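Local coordinates for conserved protein (Methanosarcina mazei, PDB 2NR4) that binds flavin mononucleotide as a dimeric flavoprotein of the FMN-binding clan, although its biochemical function is unknown, at residues L21-G25 and N142-N146; I34-F39 and F108-L113; D83-V88 and A199-A203. One frame throughout, in Å; residues are numbered along the deposited sequence.

Contact 1: residues L21-G25 and N142-N146; sequences LSSFG and NAGFN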
loop_
_atom_site.group_PDB
_atom_site.type_symbol
_atom_site.label_atom_id
_atom_site.label_comp_id
_atom_site.label_asym_id
_atom_site.label_seq_id
_atom_site.Cartn_x
_atom_site.Cartn_y
_atom_site.Cartn_z
ATOM N N LEU A 21 -18.485 4.305 1.239
ATOM C CA LEU A 21 -17.238 4.945 0.758
ATOM C C LEU A 21 -16.042 4.011 0.799
ATOM O O LEU A 21 -15.147 4.139 -0.027
ATOM C CB LEU A 21 -16.904 6.226 1.528
ATOM C CG LEU A 21 -17.899 7.374 1.334
ATOM C CD1 LEU A 21 -17.496 8.535 2.178
ATOM C CD2 LEU A 21 -18.063 7.758 -0.152
ATOM N N SER A 22 -16.027 3.070 1.754
ATOM C CA SER A 22 -14.904 2.114 1.852
ATOM C C SER A 22 -14.787 1.228 0.621
ATOM O O SER A 22 -13.687 0.768 0.270
ATOM C CB SER A 22 -15.041 1.262 3.109
ATOM O OG SER A 22 -16.099 0.355 2.934
ATOM N N SER A 23 -15.920 0.977 -0.043
ATOM C CA SER A 23 -15.938 0.274 -1.318
ATOM C C SER A 23 -15.219 1.013 -2.443
ATOM O O SER A 23 -14.825 0.394 -3.445
ATOM C CB SER A 23 -17.395 0.042 -1.751
ATOM O OG SER A 23 -17.966 -0.961 -0.937
ATOM N N PHE A 24 -15.054 2.330 -2.276
ATOM C CA PHE A 24 -14.385 3.175 -3.297
ATOM C C PHE A 24 -13.039 3.700 -2.798
ATOM O O PHE A 24 -12.487 4.629 -3.363
ATOM C CB PHE A 24 -15.306 4.331 -3.703
ATOM C CG PHE A 24 -16.626 3.854 -4.282
ATOM C CD1 PHE A 24 -16.721 3.526 -5.620
ATOM C CD2 PHE A 24 -17.726 3.660 -3.452
ATOM C CE1 PHE A 24 -17.915 3.047 -6.143
ATOM C CE2 PHE A 24 -18.921 3.194 -3.961
ATOM C CZ PHE A 24 -19.013 2.892 -5.316
ATOM N N GLY A 25 -12.521 3.077 -1.738
ATOM C CA GLY A 25 -11.165 3.361 -1.285
ATOM C C GLY A 25 -11.072 4.484 -0.288
ATOM O O GLY A 25 -9.970 4.869 0.064
ATOM N N ASN A 142 -21.610 11.166 -6.318
ATOM C CA ASN A 142 -21.630 10.092 -7.297
ATOM C C ASN A 142 -20.355 9.291 -7.061
ATOM O O ASN A 142 -19.400 9.805 -6.464
ATOM C CB ASN A 142 -21.623 10.710 -8.709
ATOM C CG ASN A 142 -22.066 9.739 -9.821
ATOM O OD1 ASN A 142 -22.586 8.630 -9.580
ATOM N ND2 ASN A 142 -21.858 10.180 -11.067
ATOM N N ALA A 143 -20.333 8.055 -7.534
ATOM C CA ALA A 143 -19.164 7.173 -7.332
ATOM C C ALA A 143 -19.135 6.116 -8.396
ATOM O O ALA A 143 -20.198 5.712 -8.893
ATOM C CB ALA A 143 -19.193 6.535 -5.954
ATOM N N GLY A 144 -17.940 5.663 -8.762
ATOM C CA GLY A 144 -17.837 4.647 -9.769
ATOM C C GLY A 144 -16.648 3.761 -9.559
ATOM O O GLY A 144 -15.740 4.111 -8.828
ATOM N N PHE A 145 -16.655 2.635 -10.262
ATOM C CA PHE A 145 -15.641 1.615 -10.185
ATOM C C PHE A 145 -15.177 1.327 -11.602
ATOM O O PHE A 145 -15.981 1.363 -12.545
ATOM C CB PHE A 145 -16.261 0.346 -9.578
ATOM C CG PHE A 145 -15.317 -0.455 -8.758
ATOM C CD1 PHE A 145 -15.035 -0.089 -7.448
ATOM C CD2 PHE A 145 -14.717 -1.590 -9.284
ATOM C CE1 PHE A 145 -14.158 -0.834 -6.690
ATOM C CE2 PHE A 145 -13.834 -2.356 -8.526
ATOM C CZ PHE A 145 -13.552 -1.977 -7.231
ATOM N N ASN A 146 -13.889 1.070 -11.777
ATOM C CA ASN A 146 -13.378 0.720 -13.095
ATOM C C ASN A 146 -12.762 -0.662 -13.042
ATOM O O ASN A 146 -11.546 -0.818 -12.929
ATOM C CB ASN A 146 -12.356 1.744 -13.614
ATOM C CG ASN A 146 -12.985 3.063 -14.022
ATOM O OD1 ASN A 146 -14.113 3.116 -14.517
ATOM N ND2 ASN A 146 -12.246 4.140 -13.829
#

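Contact 2: residues I34-F39 and F108-L113; sequences IASTGF and FKFPVL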
loop_
_atom_site.group_PDB
_atom_site.type_symbol
_atom_site.label_atom_id
_atom_site.label_comp_id
_atom_site.label_asym_id
_atom_site.label_seq_id
_atom_site.Cartn_x
_atom_site.Cartn_y
_atom_site.Cartn_z
ATOM N N ILE A 34 -5.479 10.402 -5.647
ATOM C CA ILE A 34 -5.213 11.576 -6.474
ATOM C C ILE A 34 -6.538 12.320 -6.629
ATOM O O ILE A 34 -7.526 11.762 -7.070
ATOM C CB ILE A 34 -4.650 11.137 -7.819
ATOM C CG1 ILE A 34 -3.252 10.516 -7.567
ATOM C CG2 ILE A 34 -4.626 12.350 -8.812
ATOM C CD1 ILE A 34 -2.749 9.735 -8.713
ATOM N N ALA A 35 -6.545 13.586 -6.281
ATOM C CA ALA A 35 -7.782 14.360 -6.324
ATOM C C ALA A 35 -7.886 15.017 -7.688
ATOM O O ALA A 35 -6.931 15.671 -8.103
ATOM C CB ALA A 35 -7.725 15.417 -5.283
ATOM N N SER A 36 -9.037 14.869 -8.355
ATOM C CA SER A 36 -9.259 15.615 -9.633
ATOM C C SER A 36 -10.178 16.799 -9.338
ATOM O O SER A 36 -11.153 16.671 -8.591
ATOM C CB SER A 36 -9.870 14.731 -10.732
ATOM O OG SER A 36 -10.976 13.970 -10.270
ATOM N N THR A 37 -9.891 17.947 -9.945
ATOM C CA THR A 37 -10.708 19.142 -9.702
ATOM C C THR A 37 -10.743 19.901 -11.044
ATOM O O THR A 37 -9.988 19.566 -11.953
ATOM C CB THR A 37 -10.065 20.090 -8.668
ATOM O OG1 THR A 37 -8.677 20.368 -8.987
ATOM C CG2 THR A 37 -10.216 19.597 -7.188
ATOM N N GLY A 38 -11.576 20.937 -11.145
ATOM C CA GLY A 38 -11.485 21.847 -12.290
ATOM C C GLY A 38 -12.474 21.535 -13.383
ATOM O O GLY A 38 -12.145 20.863 -14.340
ATOM N N PHE A 39 -13.688 22.025 -13.198
ATOM C CA PHE A 39 -14.737 21.996 -14.191
ATOM C C PHE A 39 -14.199 22.450 -15.545
ATOM O O PHE A 39 -14.339 21.725 -16.542
ATOM C CB PHE A 39 -15.886 22.925 -13.740
ATOM C CG PHE A 39 -16.926 22.260 -12.871
ATOM C CD1 PHE A 39 -17.851 21.364 -13.419
ATOM C CD2 PHE A 39 -17.036 22.584 -11.510
ATOM C CE1 PHE A 39 -18.842 20.764 -12.609
ATOM C CE2 PHE A 39 -18.019 21.988 -10.690
ATOM C CZ PHE A 39 -18.926 21.083 -11.249
ATOM N N PHE A 108 -24.244 19.157 -14.509
ATOM C CA PHE A 108 -22.846 19.387 -14.886
ATOM C C PHE A 108 -22.063 18.087 -14.719
ATOM O O PHE A 108 -22.398 17.217 -13.913
ATOM C CB PHE A 108 -22.161 20.554 -14.134
ATOM C CG PHE A 108 -22.921 21.888 -14.180
ATOM C CD1 PHE A 108 -23.603 22.304 -15.330
ATOM C CD2 PHE A 108 -22.915 22.739 -13.063
ATOM C CE1 PHE A 108 -24.291 23.531 -15.349
ATOM C CE2 PHE A 108 -23.595 23.963 -13.079
ATOM C CZ PHE A 108 -24.281 24.358 -14.224
ATOM N N LYS A 109 -21.042 17.957 -15.543
ATOM C CA LYS A 109 -20.177 16.811 -15.538
ATOM C C LYS A 109 -19.028 17.187 -14.618
ATOM O O LYS A 109 -18.932 18.341 -14.203
ATOM C CB LYS A 109 -19.682 16.552 -16.961
ATOM C CG LYS A 109 -20.378 15.397 -17.679
ATOM C CD LYS A 109 -21.873 15.583 -17.776
ATOM C CE LYS A 109 -22.535 14.380 -18.441
ATOM N NZ LYS A 109 -24.027 14.454 -18.317
ATOM N N PHE A 110 -18.184 16.221 -14.274
ATOM C CA PHE A 110 -16.973 16.521 -13.490
ATOM C C PHE A 110 -15.830 15.543 -13.857
ATOM O O PHE A 110 -16.075 14.360 -14.058
ATOM C CB PHE A 110 -17.319 16.495 -11.984
ATOM C CG PHE A 110 -16.293 17.176 -11.121
ATOM C CD1 PHE A 110 -16.242 18.570 -11.045
ATOM C CD2 PHE A 110 -15.336 16.420 -10.450
ATOM C CE1 PHE A 110 -15.291 19.207 -10.295
ATOM C CE2 PHE A 110 -14.362 17.049 -9.700
ATOM C CZ PHE A 110 -14.337 18.422 -9.608
ATOM N N PRO A 111 -14.584 16.034 -13.956
ATOM C CA PRO A 111 -13.485 15.199 -14.406
ATOM C C PRO A 111 -13.011 14.189 -13.327
ATOM O O PRO A 111 -12.808 14.581 -12.163
ATOM C CB PRO A 111 -12.371 16.210 -14.627
ATOM C CG PRO A 111 -12.653 17.308 -13.679
ATOM C CD PRO A 111 -14.141 17.412 -13.681
ATOM N N VAL A 112 -12.842 12.939 -13.737
ATOM C CA VAL A 112 -12.137 11.913 -12.912
ATOM C C VAL A 112 -11.049 11.320 -13.795
ATOM O O VAL A 112 -11.081 11.522 -15.013
ATOM C CB VAL A 112 -13.104 10.847 -12.371
ATOM C CG1 VAL A 112 -14.142 11.475 -11.422
ATOM C CG2 VAL A 112 -13.790 10.044 -13.499
ATOM N N LEU A 113 -10.072 10.626 -13.209
ATOM C CA LEU A 113 -9.037 9.983 -14.014
ATOM C C LEU A 113 -9.554 8.744 -14.733
ATOM O O LEU A 113 -10.234 7.914 -14.138
ATOM C CB LEU A 113 -7.820 9.612 -13.171
ATOM C CG LEU A 113 -7.127 10.814 -12.517
ATOM C CD1 LEU A 113 -5.970 10.310 -11.623
ATOM C CD2 LEU A 113 -6.582 11.753 -13.572
#

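Contact 3: residues D83-V88 and A199-A203; sequences DPILFV and AEKKA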
loop_
_atom_site.group_PDB
_atom_site.type_symbol
_atom_site.label_atom_id
_atom_site.label_comp_id
_atom_site.label_asym_id
_atom_site.label_seq_id
_atom_site.Cartn_x
_atom_site.Cartn_y
_atom_site.Cartn_z
ATOM N N ASP A 83 -0.797 3.006 -9.415
ATOM C CA ASP A 83 0.328 3.245 -10.298
ATOM C C ASP A 83 1.242 4.368 -9.777
ATOM O O ASP A 83 0.813 5.518 -9.691
ATOM C CB ASP A 83 -0.233 3.594 -11.676
ATOM C CG ASP A 83 0.840 3.870 -12.694
ATOM O OD1 ASP A 83 2.051 3.488 -12.505
ATOM O OD2 ASP A 83 0.433 4.473 -13.713
ATOM N N PRO A 84 2.503 4.044 -9.426
ATOM C CA PRO A 84 3.347 5.071 -8.816
ATOM C C PRO A 84 3.730 6.151 -9.847
ATOM O O PRO A 84 4.001 7.274 -9.466
ATOM C CB PRO A 84 4.576 4.273 -8.366
ATOM C CG PRO A 84 4.628 3.140 -9.382
ATOM C CD PRO A 84 3.209 2.754 -9.540
ATOM N N ILE A 85 3.780 5.779 -11.125
ATOM C CA ILE A 85 4.024 6.763 -12.214
ATOM C C ILE A 85 2.997 7.902 -12.213
ATOM O O ILE A 85 3.347 9.080 -12.231
ATOM C CB ILE A 85 4.152 6.094 -13.603
ATOM C CG1 ILE A 85 5.436 5.231 -13.663
ATOM C CG2 ILE A 85 4.224 7.203 -14.697
ATOM C CD1 ILE A 85 5.507 4.292 -14.888
ATOM N N LEU A 86 1.716 7.547 -12.153
ATOM C CA LEU A 86 0.642 8.562 -12.094
ATOM C C LEU A 86 0.704 9.427 -10.842
ATOM O O LEU A 86 0.512 10.661 -10.895
ATOM C CB LEU A 86 -0.708 7.879 -12.277
ATOM C CG LEU A 86 -1.941 8.536 -12.886
ATOM C CD1 LEU A 86 -1.602 9.390 -14.150
ATOM C CD2 LEU A 86 -2.896 7.422 -13.228
ATOM N N PHE A 87 1.021 8.832 -9.691
ATOM C CA PHE A 87 1.284 9.648 -8.527
ATOM C C PHE A 87 2.340 10.718 -8.701
ATOM O O PHE A 87 2.193 11.852 -8.244
ATOM C CB PHE A 87 1.708 8.772 -7.312
ATOM C CG PHE A 87 0.634 8.575 -6.324
ATOM C CD1 PHE A 87 0.427 9.509 -5.321
ATOM C CD2 PHE A 87 -0.186 7.461 -6.393
ATOM C CE1 PHE A 87 -0.570 9.331 -4.411
ATOM C CE2 PHE A 87 -1.182 7.295 -5.480
ATOM C CZ PHE A 87 -1.370 8.250 -4.499
ATOM N N VAL A 88 3.469 10.337 -9.288
ATOM C CA VAL A 88 4.573 11.250 -9.382
ATOM C C VAL A 88 4.238 12.270 -10.469
ATOM O O VAL A 88 4.456 13.442 -10.279
ATOM C CB VAL A 88 5.894 10.518 -9.673
ATOM C CG1 VAL A 88 7.015 11.501 -9.973
ATOM C CG2 VAL A 88 6.303 9.629 -8.457
ATOM N N ALA A 199 7.676 -0.075 -12.787
ATOM C CA ALA A 199 6.903 1.158 -12.608
ATOM C C ALA A 199 7.474 2.041 -11.494
ATOM O O ALA A 199 7.618 3.262 -11.672
ATOM C CB ALA A 199 5.433 0.851 -12.343
ATOM N N GLU A 200 7.814 1.430 -10.351
ATOM C CA GLU A 200 8.475 2.178 -9.279
ATOM C C GLU A 200 9.815 2.777 -9.671
ATOM O O GLU A 200 10.155 3.913 -9.299
ATOM C CB GLU A 200 8.651 1.322 -8.022
ATOM C CG GLU A 200 7.353 1.069 -7.282
ATOM C CD GLU A 200 6.477 0.024 -7.915
ATOM O OE1 GLU A 200 7.013 -0.851 -8.641
ATOM O OE2 GLU A 200 5.235 0.078 -7.685
ATOM N N LYS A 201 10.598 2.001 -10.414
ATOM C CA LYS A 201 11.912 2.481 -10.802
ATOM C C LYS A 201 11.783 3.656 -11.774
ATOM O O LYS A 201 12.524 4.626 -11.639
ATOM C CB LYS A 201 12.800 1.334 -11.303
ATOM C CG LYS A 201 13.130 0.292 -10.199
ATOM C CD LYS A 201 13.876 -0.924 -10.822
ATOM C CE LYS A 201 13.961 -2.112 -9.864
ATOM N NZ LYS A 201 14.486 -3.337 -10.564
ATOM N N LYS A 202 10.805 3.596 -12.673
ATOM C CA LYS A 202 10.450 4.722 -13.560
ATOM C C LYS A 202 9.945 5.946 -12.780
ATOM O O LYS A 202 10.310 7.088 -13.089
ATOM C CB LYS A 202 9.385 4.313 -14.596
ATOM C CG LYS A 202 9.868 3.451 -15.755
ATOM C CD LYS A 202 8.876 3.511 -16.950
ATOM C CE LYS A 202 8.625 2.095 -17.532
ATOM N NZ LYS A 202 9.914 1.335 -17.650
ATOM N N ALA A 203 9.117 5.701 -11.753
ATOM C CA ALA A 203 8.605 6.776 -10.892
ATOM C C ALA A 203 9.710 7.539 -10.179
ATOM O O ALA A 203 9.711 8.764 -10.165
ATOM C CB ALA A 203 7.581 6.231 -9.880
#

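Contact 1: residues L21-G25 and N142-N146
Phe-24 lays one face of its ring over the methyl of Ala-143, and this CH-pi contact is the tight part of the junction. Ala-143 CB sits 3.6 Å from the ring centroid and 9° off the normal, almost directly above the middle. The phenyl reaches the strand because CG stands beside the backbone N of Phe-24 and anti to its carbonyl carbon (chi1 -60°). At the ring edge, near its plane, the peptide carbonyl of Gly-144 approaches, with Gly-144 O 3.4 Å from Phe-24 CD1. Val-120 of strand 118-130 also touches the Phe-24 side chain.

Toward Phe-145 the packing slackens. The two phenyl groups come no nearer than 4.4 Å, between Phe-24 CD1 and Phe-145 CD1, and the Phe-145 ring turns its edge to Ser-23 O, 3.5 Å from CE1. Phe-145 also packs on Leu-153 of the second subunit. All the touching residues remain partly open to solvent, and the junction rests on packing alone, with no hydrogen bond between the segments. The loop before strand 29-37, with a short 3-10 turn at 22-23, thus lies against the end of strand 133-145, mainly through Phe-24, as a loop laid on a six-stranded antiparallel beta-barrel.

Contact 2: residues I34-F39 and F108-L113
The Phe-39 ring takes the edge of Phe-110 on one face: Phe-110 CD1 lies over its centre, the planes stand at 80°, and the centroids are 5.0 Å apart, a T-shaped pair. Lys-109 O and Phe-108 CB come up to Phe-39 obliquely. The Phe-110 ring carries CD of its own neighbour Pro-111 over one face, while Ser-36 O meets its edge, 3.4 Å from CE2. A first torsion that sets CG anti to the nitrogen of Phe-110 (chi1 -163°) carries this ring across to strand 34-37.

Further along, Ser-36 OG donates to Pro-111 O at 2.7 Å; the donor is tilted 26° from the carbonyl plane. At the far end Ile-34 CG2 meets Leu-113 CD1 at 3.7 Å, the two side chains crossing at about a right angle. The strands run roughly antiparallel without sharing backbone hydrogen bonds: Ser-36 pairs with Ala-77 of strand 75-79, and Phe-110 with Val-103. The barrel strand ends at Thr-37, its side chain about 6 Å from the bound FMN.

Aromatic and aliphatic packing makes up the rest. The buried Ser-36 hydroxyl meets both Pro-111 O and Asn-79 ND2, so polar groups in this otherwise apolar interface are satisfied.

Contact 3: residues D83-V88 and A199-A203
A helix N-cap opens helix 84-92, and the first turn of that helix packs against helix 198-210. Asp-83 occupies the capping position: its OD1 accepts from Ile-85 N at 3.2 Å, reached from above the carboxylate plane and with a bent N-H...O angle of 137°. Pro-84 follows as the first helical residue and presents its ring to the other helix. Its CG lies 3.8 Å from Ala-199 CB, and its CB lies 3.9 Å from Ala-203 CB, so the ring bridges two alanines one helical turn apart. The bent chain of Glu-200 brings OE2 to 3.6 Å from Pro-84 CG, crossing the ring at about a right angle; the other carboxylate oxygen, OE1, bonds to Gly-197 N.

The segments run nearly parallel, at 19°, with their axes 8.5 Å apart, a close approach consistent with the small alanine methyls at the interface. This pairing joins the helix that follows barrel strand 75-79 to the last of the three C-terminal helices, and helix 158-176 adds to the same packing through Phe-160 and Val-163.

Ile-85 places CG1 beside its own nitrogen, anti to the carbonyl carbon (chi1 -67°), which sends the CG1-CD1 arm toward the neighbouring helix: CG1 meets Ala-199 O at 3.5 Å and CD1 meets Lys-202 CB at 3.9 Å. One turn on from Pro-84, Val-88 turns both methyls to Ala-203, CG2 to its CB and CG1 to its carbonyl oxygen. The Val-88 side chain lies about 8 Å from the bound FMN, on the helix that also carries the flavin-binding Thr-91.

Overall arrangement
From the N terminus, the first modelled residues, at 21-25, close the longest of the three loops, 116 residues between its segments, when strand 133-145 returns in contact 1. Within that span lies contact 2, where strand 29-37 meets 108-113. Residues 83-88 fall inside both of these loops, but their partner 199-203 comes after them, so contact 3 crosses contacts 1 and 2 along the chain. Contacts 1 and 2 touch lightly between Asn-146 and Leu-113, and contact 2 meets contact 3 where Ile-34 reaches Phe-87 and Leu-86; contacts 1 and 3 stay about 10 Å apart at their nearest atoms. Together they join the loop before strand 29-37, the barrel and the C-terminal helices.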